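Local coordinates for putative uncharacterized protein (Mycobacterium avium, PDB 2Z6V) that is probably a sulfotransferase, an enzyme of the kind that transfers a sulfuryl group from a donor nucleotide to an acceptor, its own substrate not established, at residues 260-273 with 323-336. Residues are numbered along the deposited sequence; the frame is centred on the assembly and turned at random.
Sequences LKVFPDARLIWAHR and RERIGDERFFHMYY
Arg273 lies along Tyr336 where two parallel strands, 267-272 and 331-335, run out together. Its CG stands anti to the backbone N (chi1 -179°) and the chain stays extended, laying it over one ring face. Arg273 CB packs on Tyr336 CB at 3.7 Å, and CG bridges from that CB to Tyr336 CG. Arg273 CD makes a CH-pi contact 3.9 Å from the centroid of the Tyr336 ring, and NE rides above the CD2-CE2 side. Arg273 CZ completes a cation-pi stack, 3.8 Å from the same Tyr336 centroid with the planes 11° apart, while NH2 ends near Tyr336 OH. A salt bridge from NE to Glu411 fixes the guanidinium; a bound sulfate, probably from the crystallisation liquor, lies about 5 Å from the Arg273 side chain.

Backbone bonds alternate between the strands, such as Met334 N to Trp270 O (2.9 Å). Leu268 CD1 lies beside Phe331 CE1 at 3.5 Å, on the face that also carries Trp270 and His272; Ala271 CB meets Met334 CE on the other. At the far end the bent chain of Arg330 brings NH2 to a lone pair of Ala266 O (3.1 Å). Strand 331-335 edges the five-stranded parallel sheet beside strand 267-272, to which helices 275-285, 287-293 and 301-326 join it in a beta-alpha-beta crossover within the sulfotransferase family region; helix 343-353 packs against Phe332.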
# COMPACT_ATOMS: atom_id res chain seq x y z
N LEU A 260 15.56 -3.81 0.86
CA LEU A 260 16.81 -4.24 0.23
C LEU A 260 17.41 -5.47 0.90
O LEU A 260 17.99 -6.34 0.24
CB LEU A 260 17.82 -3.10 0.23
CG LEU A 260 17.47 -2.05 -0.82
CD1 LEU A 260 18.39 -0.84 -0.69
CD2 LEU A 260 17.56 -2.67 -2.20
N LYS A 261 17.26 -5.53 2.21
CA LYS A 261 17.76 -6.65 2.99
C LYS A 261 17.10 -7.96 2.51
O LYS A 261 17.78 -8.95 2.28
CB LYS A 261 17.44 -6.43 4.46
CG LYS A 261 18.42 -7.06 5.42
CD LYS A 261 19.60 -6.13 5.65
CE LYS A 261 19.17 -4.87 6.37
NZ LYS A 261 20.33 -3.98 6.67
N VAL A 262 15.77 -7.94 2.35
CA VAL A 262 15.00 -9.11 1.92
C VAL A 262 14.95 -9.33 0.40
O VAL A 262 14.91 -10.47 -0.06
CB VAL A 262 13.55 -9.02 2.47
CG1 VAL A 262 12.67 -10.10 1.86
CG2 VAL A 262 13.59 -9.14 3.98
N PHE A 263 14.93 -8.24 -0.37
CA PHE A 263 14.92 -8.34 -1.83
C PHE A 263 16.12 -7.55 -2.37
O PHE A 263 15.95 -6.55 -3.07
CB PHE A 263 13.64 -7.73 -2.40
CG PHE A 263 12.38 -8.33 -1.85
CD1 PHE A 263 11.91 -9.55 -2.32
CD2 PHE A 263 11.65 -7.66 -0.87
CE1 PHE A 263 10.75 -10.10 -1.82
CE2 PHE A 263 10.47 -8.21 -0.36
CZ PHE A 263 10.02 -9.43 -0.84
N PRO A 264 17.34 -8.00 -2.06
CA PRO A 264 18.55 -7.31 -2.53
C PRO A 264 18.62 -7.06 -4.04
O PRO A 264 19.26 -6.10 -4.47
CB PRO A 264 19.67 -8.23 -2.03
CG PRO A 264 19.03 -9.58 -2.03
CD PRO A 264 17.68 -9.29 -1.43
N ASP A 265 17.96 -7.91 -4.82
CA ASP A 265 17.97 -7.79 -6.29
C ASP A 265 16.81 -6.97 -6.87
O ASP A 265 16.63 -6.90 -8.10
CB ASP A 265 17.97 -9.18 -6.91
CG ASP A 265 16.71 -9.99 -6.56
OD1 ASP A 265 16.02 -9.70 -5.55
OD2 ASP A 265 16.41 -10.96 -7.31
N ALA A 266 16.03 -6.35 -5.99
CA ALA A 266 14.87 -5.56 -6.41
C ALA A 266 15.14 -4.45 -7.42
O ALA A 266 16.08 -3.67 -7.28
CB ALA A 266 14.20 -4.97 -5.18
N ARG A 267 14.31 -4.39 -8.44
CA ARG A 267 14.41 -3.35 -9.45
C ARG A 267 13.44 -2.27 -8.98
O ARG A 267 12.22 -2.40 -9.08
CB ARG A 267 14.04 -3.92 -10.82
CG ARG A 267 15.05 -4.95 -11.26
CD ARG A 267 14.75 -5.51 -12.62
NE ARG A 267 13.60 -6.40 -12.61
CZ ARG A 267 13.28 -7.20 -13.62
NH1 ARG A 267 14.03 -7.20 -14.72
NH2 ARG A 267 12.22 -8.00 -13.53
N LEU A 268 14.02 -1.19 -8.45
CA LEU A 268 13.26 -0.09 -7.87
C LEU A 268 12.78 1.02 -8.81
O LEU A 268 13.58 1.75 -9.40
CB LEU A 268 14.10 0.52 -6.75
CG LEU A 268 14.68 -0.48 -5.73
CD1 LEU A 268 15.68 0.25 -4.83
CD2 LEU A 268 13.57 -1.11 -4.90
N ILE A 269 11.47 1.14 -8.92
CA ILE A 269 10.87 2.18 -9.74
C ILE A 269 10.44 3.27 -8.76
O ILE A 269 9.53 3.06 -7.97
CB ILE A 269 9.62 1.69 -10.49
CG1 ILE A 269 9.98 0.56 -11.45
CG2 ILE A 269 8.98 2.85 -11.25
CD1 ILE A 269 8.80 -0.01 -12.17
N TRP A 270 11.11 4.40 -8.80
CA TRP A 270 10.79 5.52 -7.93
C TRP A 270 9.77 6.40 -8.66
O TRP A 270 10.04 6.91 -9.75
CB TRP A 270 12.07 6.32 -7.64
CG TRP A 270 11.97 7.31 -6.51
CD1 TRP A 270 10.85 7.94 -6.07
CD2 TRP A 270 13.06 7.82 -5.73
NE1 TRP A 270 11.17 8.83 -5.06
CE2 TRP A 270 12.52 8.78 -4.84
CE3 TRP A 270 14.44 7.58 -5.71
CZ2 TRP A 270 13.31 9.48 -3.92
CZ3 TRP A 270 15.23 8.28 -4.79
CH2 TRP A 270 14.66 9.22 -3.91
N ALA A 271 8.59 6.56 -8.06
CA ALA A 271 7.52 7.37 -8.66
C ALA A 271 7.59 8.81 -8.15
O ALA A 271 7.64 9.04 -6.95
CB ALA A 271 6.16 6.77 -8.33
N HIS A 272 7.59 9.76 -9.08
CA HIS A 272 7.69 11.17 -8.72
C HIS A 272 6.48 12.02 -9.10
O HIS A 272 5.73 11.70 -10.02
CB HIS A 272 8.93 11.80 -9.37
CG HIS A 272 10.21 11.12 -9.00
ND1 HIS A 272 10.76 11.22 -7.74
CD2 HIS A 272 11.03 10.31 -9.71
CE1 HIS A 272 11.87 10.50 -7.69
NE2 HIS A 272 12.05 9.94 -8.88
N ARG A 273 6.33 13.13 -8.38
CA ARG A 273 5.25 14.08 -8.62
C ARG A 273 5.48 15.29 -7.73
O ARG A 273 6.21 15.22 -6.74
CB ARG A 273 3.89 13.46 -8.30
CG ARG A 273 2.73 14.41 -8.56
CD ARG A 273 1.37 13.74 -8.47
NE ARG A 273 0.30 14.67 -8.83
CZ ARG A 273 -1.00 14.36 -8.85
NH1 ARG A 273 -1.40 13.14 -8.53
NH2 ARG A 273 -1.89 15.28 -9.20
N ARG A 323 19.80 5.87 -2.24
CA ARG A 323 20.23 6.12 -3.61
C ARG A 323 21.67 6.62 -3.63
O ARG A 323 22.47 6.26 -4.50
CB ARG A 323 19.30 7.15 -4.26
CG ARG A 323 19.78 7.70 -5.59
CD ARG A 323 18.72 8.61 -6.20
NE ARG A 323 19.16 9.20 -7.46
CZ ARG A 323 20.06 10.17 -7.56
NH1 ARG A 323 20.62 10.66 -6.46
NH2 ARG A 323 20.42 10.64 -8.75
N GLU A 324 22.00 7.47 -2.66
CA GLU A 324 23.35 8.01 -2.58
C GLU A 324 24.34 6.88 -2.33
O GLU A 324 25.46 6.89 -2.85
CB GLU A 324 23.43 9.04 -1.44
CG GLU A 324 24.83 9.58 -1.20
CD GLU A 324 24.87 10.75 -0.24
OE1 GLU A 324 24.33 10.63 0.88
OE2 GLU A 324 25.45 11.79 -0.60
N ARG A 325 23.90 5.88 -1.58
CA ARG A 325 24.75 4.75 -1.24
C ARG A 325 24.88 3.68 -2.31
O ARG A 325 25.99 3.22 -2.56
CB ARG A 325 24.25 4.11 0.07
CG ARG A 325 24.94 2.81 0.41
CD ARG A 325 24.59 2.37 1.82
NE ARG A 325 23.16 2.15 1.99
CZ ARG A 325 22.50 1.08 1.56
NH1 ARG A 325 23.16 0.12 0.92
NH2 ARG A 325 21.19 0.98 1.75
N ILE A 326 23.77 3.30 -2.94
CA ILE A 326 23.80 2.25 -3.95
C ILE A 326 23.83 2.70 -5.42
O ILE A 326 24.06 1.87 -6.31
CB ILE A 326 22.61 1.26 -3.75
CG1 ILE A 326 21.29 1.94 -4.13
CG2 ILE A 326 22.58 0.79 -2.28
CD1 ILE A 326 20.08 1.07 -3.90
N GLY A 327 23.60 3.99 -5.67
CA GLY A 327 23.65 4.49 -7.03
C GLY A 327 22.31 4.75 -7.70
O GLY A 327 21.33 4.04 -7.46
N ASP A 328 22.26 5.76 -8.56
CA ASP A 328 21.04 6.10 -9.27
C ASP A 328 20.59 5.00 -10.22
O ASP A 328 19.40 4.86 -10.50
CB ASP A 328 21.23 7.38 -10.07
CG ASP A 328 19.94 7.85 -10.72
OD1 ASP A 328 19.06 8.32 -9.97
OD2 ASP A 328 19.82 7.76 -11.96
N GLU A 329 21.54 4.22 -10.72
CA GLU A 329 21.23 3.15 -11.67
C GLU A 329 20.34 2.03 -11.10
O GLU A 329 19.77 1.24 -11.85
CB GLU A 329 22.53 2.57 -12.24
CG GLU A 329 23.34 1.72 -11.26
CD GLU A 329 24.74 1.40 -11.78
OE1 GLU A 329 24.97 1.47 -13.01
OE2 GLU A 329 25.61 1.06 -10.94
N ARG A 330 20.22 1.95 -9.78
CA ARG A 330 19.39 0.92 -9.16
C ARG A 330 17.91 1.31 -9.22
O ARG A 330 17.03 0.54 -8.84
CB ARG A 330 19.80 0.70 -7.70
CG ARG A 330 21.12 -0.04 -7.49
CD ARG A 330 21.06 -1.45 -8.07
NE ARG A 330 19.96 -2.25 -7.54
CZ ARG A 330 19.86 -2.70 -6.29
NH1 ARG A 330 20.82 -2.43 -5.40
NH2 ARG A 330 18.81 -3.43 -5.92
N PHE A 331 17.65 2.52 -9.70
CA PHE A 331 16.29 3.05 -9.79
C PHE A 331 15.87 3.43 -11.20
O PHE A 331 16.70 3.67 -12.08
CB PHE A 331 16.14 4.31 -8.93
CG PHE A 331 16.47 4.12 -7.49
CD1 PHE A 331 15.46 3.92 -6.56
CD2 PHE A 331 17.78 4.18 -7.05
CE1 PHE A 331 15.75 3.77 -5.20
CE2 PHE A 331 18.09 4.04 -5.70
CZ PHE A 331 17.07 3.83 -4.77
N PHE A 332 14.55 3.48 -11.41
CA PHE A 332 13.99 3.94 -12.67
C PHE A 332 13.12 5.09 -12.20
O PHE A 332 12.37 4.94 -11.23
CB PHE A 332 13.10 2.90 -13.36
CG PHE A 332 12.50 3.42 -14.63
CD1 PHE A 332 13.20 3.34 -15.83
CD2 PHE A 332 11.30 4.14 -14.60
CE1 PHE A 332 12.72 3.96 -16.98
CE2 PHE A 332 10.81 4.77 -15.75
CZ PHE A 332 11.53 4.68 -16.94
N HIS A 333 13.19 6.24 -12.85
CA HIS A 333 12.37 7.34 -12.40
C HIS A 333 11.15 7.59 -13.24
O HIS A 333 11.22 7.98 -14.40
CB HIS A 333 13.22 8.61 -12.27
CG HIS A 333 14.30 8.47 -11.24
ND1 HIS A 333 15.64 8.44 -11.56
CD2 HIS A 333 14.22 8.26 -9.90
CE1 HIS A 333 16.34 8.20 -10.47
NE2 HIS A 333 15.51 8.09 -9.45
N MET A 334 10.01 7.36 -12.61
CA MET A 334 8.73 7.54 -13.26
C MET A 334 8.09 8.84 -12.77
O MET A 334 7.75 8.98 -11.60
CB MET A 334 7.84 6.34 -12.92
CG MET A 334 6.49 6.37 -13.56
SD MET A 334 5.62 4.90 -13.05
CE MET A 334 5.14 5.35 -11.37
N TYR A 335 7.97 9.79 -13.69
CA TYR A 335 7.40 11.09 -13.37
C TYR A 335 5.92 11.15 -13.71
O TYR A 335 5.49 10.66 -14.76
CB TYR A 335 8.13 12.19 -14.15
CG TYR A 335 9.58 12.34 -13.75
CD1 TYR A 335 9.96 13.18 -12.70
CD2 TYR A 335 10.58 11.61 -14.40
CE1 TYR A 335 11.30 13.31 -12.31
CE2 TYR A 335 11.92 11.73 -14.01
CZ TYR A 335 12.27 12.57 -12.98
OH TYR A 335 13.60 12.69 -12.61
N TYR A 336 5.14 11.74 -12.81
CA TYR A 336 3.71 11.89 -13.01
C TYR A 336 3.41 12.59 -14.34
O TYR A 336 2.55 12.15 -15.11
CB TYR A 336 3.11 12.70 -11.87
CG TYR A 336 1.65 13.01 -12.05
CD1 TYR A 336 0.69 11.99 -12.06
CD2 TYR A 336 1.21 14.32 -12.22
CE1 TYR A 336 -0.66 12.28 -12.23
CE2 TYR A 336 -0.14 14.62 -12.40
CZ TYR A 336 -1.07 13.59 -12.40
OH TYR A 336 -2.41 13.87 -12.56
O HOH W 1 21.20 -3.91 -2.92